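Tyrocidine synthase 2 (Brevibacillus parabrevis, PDB 6TA8) is a multidomain nonribosomal peptide synthetase, represented here by a segment that carries a condensation domain. Local coordinates at residues 106-118 with 142-154. Sequence-based numbering, arbitrary orientation.
Sequences DERFRFYSYDLKN and GPLVHVALFATKD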
loop_
_atom_site.group_PDB
_atom_site.type_symbol
_atom_site.label_atom_id
_atom_site.label_comp_id
_atom_site.label_asym_id
_atom_site.label_seq_id
_atom_site.Cartn_x
_atom_site.Cartn_y
_atom_site.Cartn_z
ATOM N N ASP A 106 17.617 1.279 22.010
ATOM C CA ASP A 106 16.826 2.495 22.073
ATOM C C ASP A 106 15.369 2.162 22.378
ATOM O O ASP A 106 14.993 1.005 22.581
ATOM C CB ASP A 106 16.944 3.277 20.764
ATOM C CG ASP A 106 18.316 3.881 20.571
ATOM O OD1 ASP A 106 19.316 3.155 20.759
ATOM O OD2 ASP A 106 18.394 5.079 20.230
ATOM N N GLU A 107 14.538 3.201 22.409
ATOM C CA GLU A 107 13.113 3.010 22.629
ATOM C C GLU A 107 12.482 2.325 21.424
ATOM O O GLU A 107 12.794 2.640 20.273
ATOM C CB GLU A 107 12.428 4.350 22.892
ATOM C CG GLU A 107 11.340 4.282 23.950
ATOM C CD GLU A 107 10.792 5.649 24.308
ATOM O OE1 GLU A 107 10.338 6.371 23.394
ATOM O OE2 GLU A 107 10.817 6.007 25.505
ATOM N N ARG A 108 11.583 1.383 21.699
ATOM C CA ARG A 108 10.993 0.567 20.648
ATOM C C ARG A 108 9.735 1.178 20.048
ATOM O O ARG A 108 9.394 0.851 18.905
ATOM C CB ARG A 108 10.689 -0.833 21.192
ATOM C CG ARG A 108 11.911 -1.505 21.800
ATOM C CD ARG A 108 11.610 -2.893 22.329
ATOM N NE ARG A 108 12.793 -3.499 22.935
ATOM C CZ ARG A 108 12.826 -4.721 23.454
ATOM N NH1 ARG A 108 11.737 -5.478 23.443
ATOM N NH2 ARG A 108 13.949 -5.188 23.984
ATOM N N PHE A 109 9.050 2.059 20.774
ATOM C CA PHE A 109 7.858 2.721 20.258
ATOM C C PHE A 109 7.510 3.888 21.170
ATOM O O PHE A 109 7.909 3.929 22.337
ATOM C CB PHE A 109 6.672 1.755 20.141
ATOM C CG PHE A 109 6.235 1.161 21.451
ATOM C CD1 PHE A 109 6.936 0.111 22.022
ATOM C CD2 PHE A 109 5.116 1.646 22.107
ATOM C CE1 PHE A 109 6.535 -0.437 23.224
ATOM C CE2 PHE A 109 4.709 1.101 23.310
ATOM C CZ PHE A 109 5.420 0.058 23.868
ATOM N N ARG A 110 6.759 4.838 20.617
ATOM C CA ARG A 110 6.288 6.002 21.354
ATOM C C ARG A 110 4.824 5.801 21.727
ATOM O O ARG A 110 3.992 5.515 20.859
ATOM C CB ARG A 110 6.458 7.277 20.526
ATOM C CG ARG A 110 6.315 8.559 21.328
ATOM C CD ARG A 110 6.756 9.766 20.517
ATOM N NE ARG A 110 6.664 11.005 21.284
ATOM C CZ ARG A 110 7.675 11.542 21.959
ATOM N NH1 ARG A 110 8.860 10.949 21.964
ATOM N NH2 ARG A 110 7.500 12.673 22.630
ATOM N N PHE A 111 4.517 5.954 23.012
ATOM C CA PHE A 111 3.195 5.667 23.547
ATOM C C PHE A 111 2.485 6.954 23.949
ATOM O O PHE A 111 3.112 7.894 24.448
ATOM C CB PHE A 111 3.287 4.730 24.753
ATOM C CG PHE A 111 1.967 4.149 25.172
ATOM C CD1 PHE A 111 1.423 3.072 24.492
ATOM C CD2 PHE A 111 1.270 4.679 26.245
ATOM C CE1 PHE A 111 0.209 2.534 24.875
ATOM C CE2 PHE A 111 0.055 4.146 26.632
ATOM C CZ PHE A 111 -0.477 3.072 25.946
ATOM N N TYR A 112 1.171 6.985 23.727
ATOM C CA TYR A 112 0.322 8.109 24.098
ATOM C C TYR A 112 -0.890 7.573 24.842
ATOM O O TYR A 112 -1.520 6.610 24.393
ATOM C CB TYR A 112 -0.128 8.907 22.868
ATOM C CG TYR A 112 0.988 9.589 22.107
ATOM C CD1 TYR A 112 1.811 8.869 21.249
ATOM C CD2 TYR A 112 1.208 10.953 22.233
ATOM C CE1 TYR A 112 2.829 9.489 20.548
ATOM C CE2 TYR A 112 2.223 11.582 21.534
ATOM C CZ TYR A 112 3.029 10.845 20.693
ATOM O OH TYR A 112 4.040 11.465 19.995
ATOM N N SER A 113 -1.219 8.196 25.973
ATOM C CA SER A 113 -2.334 7.766 26.809
ATOM C C SER A 113 -3.223 8.963 27.105
ATOM O O SER A 113 -2.760 9.955 27.677
ATOM C CB SER A 113 -1.836 7.130 28.110
ATOM O OG SER A 113 -2.917 6.635 28.879
ATOM N N TYR A 114 -4.497 8.867 26.725
ATOM C CA TYR A 114 -5.463 9.937 26.934
ATOM C C TYR A 114 -6.688 9.381 27.642
ATOM O O TYR A 114 -7.194 8.317 27.271
ATOM C CB TYR A 114 -5.865 10.587 25.606
ATOM C CG TYR A 114 -4.710 11.224 24.869
ATOM C CD1 TYR A 114 -4.311 12.523 25.156
ATOM C CD2 TYR A 114 -4.015 10.526 23.891
ATOM C CE1 TYR A 114 -3.254 13.110 24.488
ATOM C CE2 TYR A 114 -2.958 11.104 23.216
ATOM C CZ TYR A 114 -2.580 12.394 23.517
ATOM O OH TYR A 114 -1.527 12.971 22.847
ATOM N N ASP A 115 -7.160 10.104 28.653
ATOM C CA ASP A 115 -8.325 9.717 29.445
ATOM C C ASP A 115 -9.458 10.681 29.102
ATOM O O ASP A 115 -9.652 11.701 29.767
ATOM C CB ASP A 115 -7.998 9.733 30.939
ATOM C CG ASP A 115 -9.183 9.347 31.804
ATOM O OD1 ASP A 115 -10.109 8.684 31.292
ATOM O OD2 ASP A 115 -9.187 9.706 33.002
ATOM N N LEU A 116 -10.213 10.349 28.053
ATOM C CA LEU A 116 -11.321 11.172 27.585
ATOM C C LEU A 116 -12.676 10.610 28.006
ATOM O O LEU A 116 -13.671 10.790 27.295
ATOM C CB LEU A 116 -11.260 11.325 26.065
ATOM C CG LEU A 116 -9.940 11.824 25.473
ATOM C CD1 LEU A 116 -9.884 11.540 23.982
ATOM C CD2 LEU A 116 -9.752 13.308 25.744
ATOM N N LYS A 117 -12.734 9.931 29.155
ATOM C CA LYS A 117 -13.983 9.322 29.601
ATOM C C LYS A 117 -15.011 10.353 30.048
ATOM O O LYS A 117 -16.202 10.028 30.116
ATOM C CB LYS A 117 -13.711 8.336 30.737
ATOM C CG LYS A 117 -12.779 7.196 30.361
ATOM C CD LYS A 117 -12.609 6.221 31.514
ATOM C CE LYS A 117 -11.297 5.458 31.411
ATOM N NZ LYS A 117 -10.132 6.295 31.814
ATOM N N ASN A 118 -14.588 11.579 30.352
ATOM C CA ASN A 118 -15.490 12.628 30.806
ATOM C C ASN A 118 -15.637 13.766 29.807
ATOM O O ASN A 118 -16.406 14.700 30.062
ATOM C CB ASN A 118 -15.014 13.192 32.151
ATOM C CG ASN A 118 -15.289 12.254 33.310
ATOM O OD1 ASN A 118 -16.072 11.311 33.191
ATOM N ND2 ASN A 118 -14.648 12.513 34.444
ATOM N N GLY A 142 14.189 7.982 15.384
ATOM C CA GLY A 142 13.117 7.080 15.727
ATOM C C GLY A 142 12.416 7.489 17.007
ATOM O O GLY A 142 12.716 8.530 17.600
ATOM N N PRO A 143 11.456 6.669 17.462
ATOM C CA PRO A 143 11.018 5.449 16.778
ATOM C C PRO A 143 9.963 5.720 15.707
ATOM O O PRO A 143 9.298 6.755 15.746
ATOM C CB PRO A 143 10.435 4.612 17.916
ATOM C CG PRO A 143 9.896 5.627 18.865
ATOM C CD PRO A 143 10.815 6.822 18.780
ATOM N N LEU A 144 9.815 4.795 14.762
ATOM C CA LEU A 144 8.863 4.948 13.672
ATOM C C LEU A 144 7.468 4.448 14.020
ATOM O O LEU A 144 6.557 4.579 13.197
ATOM C CB LEU A 144 9.369 4.222 12.423
ATOM C CG LEU A 144 10.712 4.696 11.864
ATOM C CD1 LEU A 144 11.038 3.969 10.568
ATOM C CD2 LEU A 144 10.702 6.200 11.653
ATOM N N VAL A 145 7.273 3.891 15.213
ATOM C CA VAL A 145 5.988 3.344 15.636
ATOM C C VAL A 145 5.423 4.238 16.734
ATOM O O VAL A 145 6.068 4.444 17.770
ATOM C CB VAL A 145 6.123 1.895 16.123
ATOM C CG1 VAL A 145 4.761 1.330 16.494
ATOM C CG2 VAL A 145 6.791 1.039 15.058
ATOM N N HIS A 146 4.219 4.762 16.510
ATOM C CA HIS A 146 3.508 5.578 17.487
ATOM C C HIS A 146 2.212 4.873 17.859
ATOM O O HIS A 146 1.396 4.567 16.983
ATOM C CB HIS A 146 3.215 6.976 16.935
ATOM C CG HIS A 146 4.391 7.901 16.971
ATOM N ND1 HIS A 146 5.685 7.470 16.767
ATOM C CD2 HIS A 146 4.469 9.236 17.182
ATOM C CE1 HIS A 146 6.508 8.499 16.856
ATOM N NE2 HIS A 146 5.796 9.583 17.106
ATOM N N VAL A 147 2.024 4.616 19.150
ATOM C CA VAL A 147 0.829 3.954 19.663
ATOM C C VAL A 147 0.098 4.928 20.575
ATOM O O VAL A 147 0.701 5.496 21.494
ATOM C CB VAL A 147 1.175 2.654 20.411
ATOM C CG1 VAL A 147 -0.093 1.904 20.785
ATOM C CG2 VAL A 147 2.086 1.779 19.562
ATOM N N ALA A 148 -1.194 5.122 20.322
ATOM C CA ALA A 148 -2.006 6.059 21.085
ATOM C C ALA A 148 -3.268 5.361 21.566
ATOM O O ALA A 148 -3.972 4.729 20.773
ATOM C CB ALA A 148 -2.368 7.289 20.249
ATOM N N LEU A 149 -3.550 5.480 22.860
ATOM C CA LEU A 149 -4.726 4.882 23.475
ATOM C C LEU A 149 -5.672 5.994 23.910
ATOM O O LEU A 149 -5.299 6.850 24.718
ATOM C CB LEU A 149 -4.335 4.008 24.668
ATOM C CG LEU A 149 -5.484 3.419 25.490
ATOM C CD1 LEU A 149 -6.377 2.545 24.622
ATOM C CD2 LEU A 149 -4.943 2.632 26.673
ATOM N N PHE A 150 -6.888 5.981 23.369
ATOM C CA PHE A 150 -7.914 6.968 23.688
ATOM C C PHE A 150 -9.034 6.267 24.446
ATOM O O PHE A 150 -9.811 5.510 23.855
ATOM C CB PHE A 150 -8.444 7.639 22.422
ATOM C CG PHE A 150 -7.376 8.275 21.578
ATOM C CD1 PHE A 150 -6.963 9.575 21.821
ATOM C CD2 PHE A 150 -6.790 7.574 20.536
ATOM C CE1 PHE A 150 -5.983 10.162 21.044
ATOM C CE2 PHE A 150 -5.810 8.157 19.755
ATOM C CZ PHE A 150 -5.406 9.451 20.010
ATOM N N ALA A 151 -9.115 6.520 25.749
ATOM C CA ALA A 151 -10.134 5.913 26.597
ATOM C C ALA A 151 -11.326 6.856 26.711
ATOM O O ALA A 151 -11.193 7.972 27.222
ATOM C CB ALA A 151 -9.566 5.595 27.980
ATOM N N THR A 152 -12.482 6.408 26.236
ATOM C CA THR A 152 -13.724 7.164 26.319
ATOM C C THR A 152 -14.745 6.379 27.135
ATOM O O THR A 152 -14.460 5.300 27.662
ATOM C CB THR A 152 -14.271 7.483 24.923
ATOM O OG1 THR A 152 -14.422 6.270 24.176
ATOM C CG2 THR A 152 -13.329 8.420 24.182
ATOM N N LYS A 153 -15.954 6.934 27.238
ATOM C CA LYS A 153 -17.001 6.289 28.019
ATOM C C LYS A 153 -17.597 5.081 27.308
ATOM O O LYS A 153 -18.251 4.259 27.957
ATOM C CB LYS A 153 -18.105 7.295 28.350
ATOM C CG LYS A 153 -18.683 8.002 27.135
ATOM C CD LYS A 153 -19.626 9.124 27.541
ATOM C CE LYS A 153 -20.156 9.867 26.325
ATOM N NZ LYS A 153 -21.028 11.008 26.714
ATOM N N ASP A 154 -17.385 4.953 25.998
ATOM C CA ASP A 154 -17.947 3.861 25.213
ATOM C C ASP A 154 -16.869 2.906 24.705
ATOM O O ASP A 154 -17.006 2.327 23.625
ATOM C CB ASP A 154 -18.763 4.411 24.044
ATOM C CG ASP A 154 -17.981 5.397 23.197
ATOM O OD1 ASP A 154 -16.900 5.841 23.640
ATOM O OD2 ASP A 154 -18.447 5.727 22.086
#
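Arg110 runs its aliphatic stem alongside His146, with CB over one face of the imidazole, toward its rim and 3.9 Å from the centroid. CG stands anti to the backbone N (chi1 -166°) and the chain runs extended, which lets NE donate a bent hydrogen bond of 3.0 Å to Tyr112 OH, close to the guanidinium plane; that hydroxyl also makes a weak one with Ser136 OG. A long arginine suits this exposed edge: CB covers the ring face and CD packs by NE2 while the charged end stays outside. The buried imidazole donates a hydrogen bond from NE2 to Ser136 O. Further along the same face, Tyr112 CB meets Ala148 CB at 3.8 Å, the small alanine probably letting the phenol turn obliquely toward His146 CD2. Tyr114 and Phe150 then lie side by side with planes only 6° apart, slid so that the rings barely overlap; Tyr114 CD2 touches Phe150 CE1 at 3.5 Å. On the other face Phe111 crosses beta-branched Val147 obliquely, CD1 4.1 Å from its CB, and reaches Leu149 CB with CZ.

Parallel backbone pairing sets this register. Arg110 N binds Val145 O and Val147 N returns to Arg110 O, both almost straight; Tyr112 and Tyr114 repeat the alternation, though Tyr112 N meets Val147 O at a clear bend (135°).

Helix 122-134 joins strands 110-115 and 145-152 as a beta-alpha-beta crossover and covers the tyrosine face; helix 69-82 packs on Phe109 and Phe111. Antiparallel strand 155-163 continues the sheet beyond 145-152, and 110-115 is an edge strand within this chain.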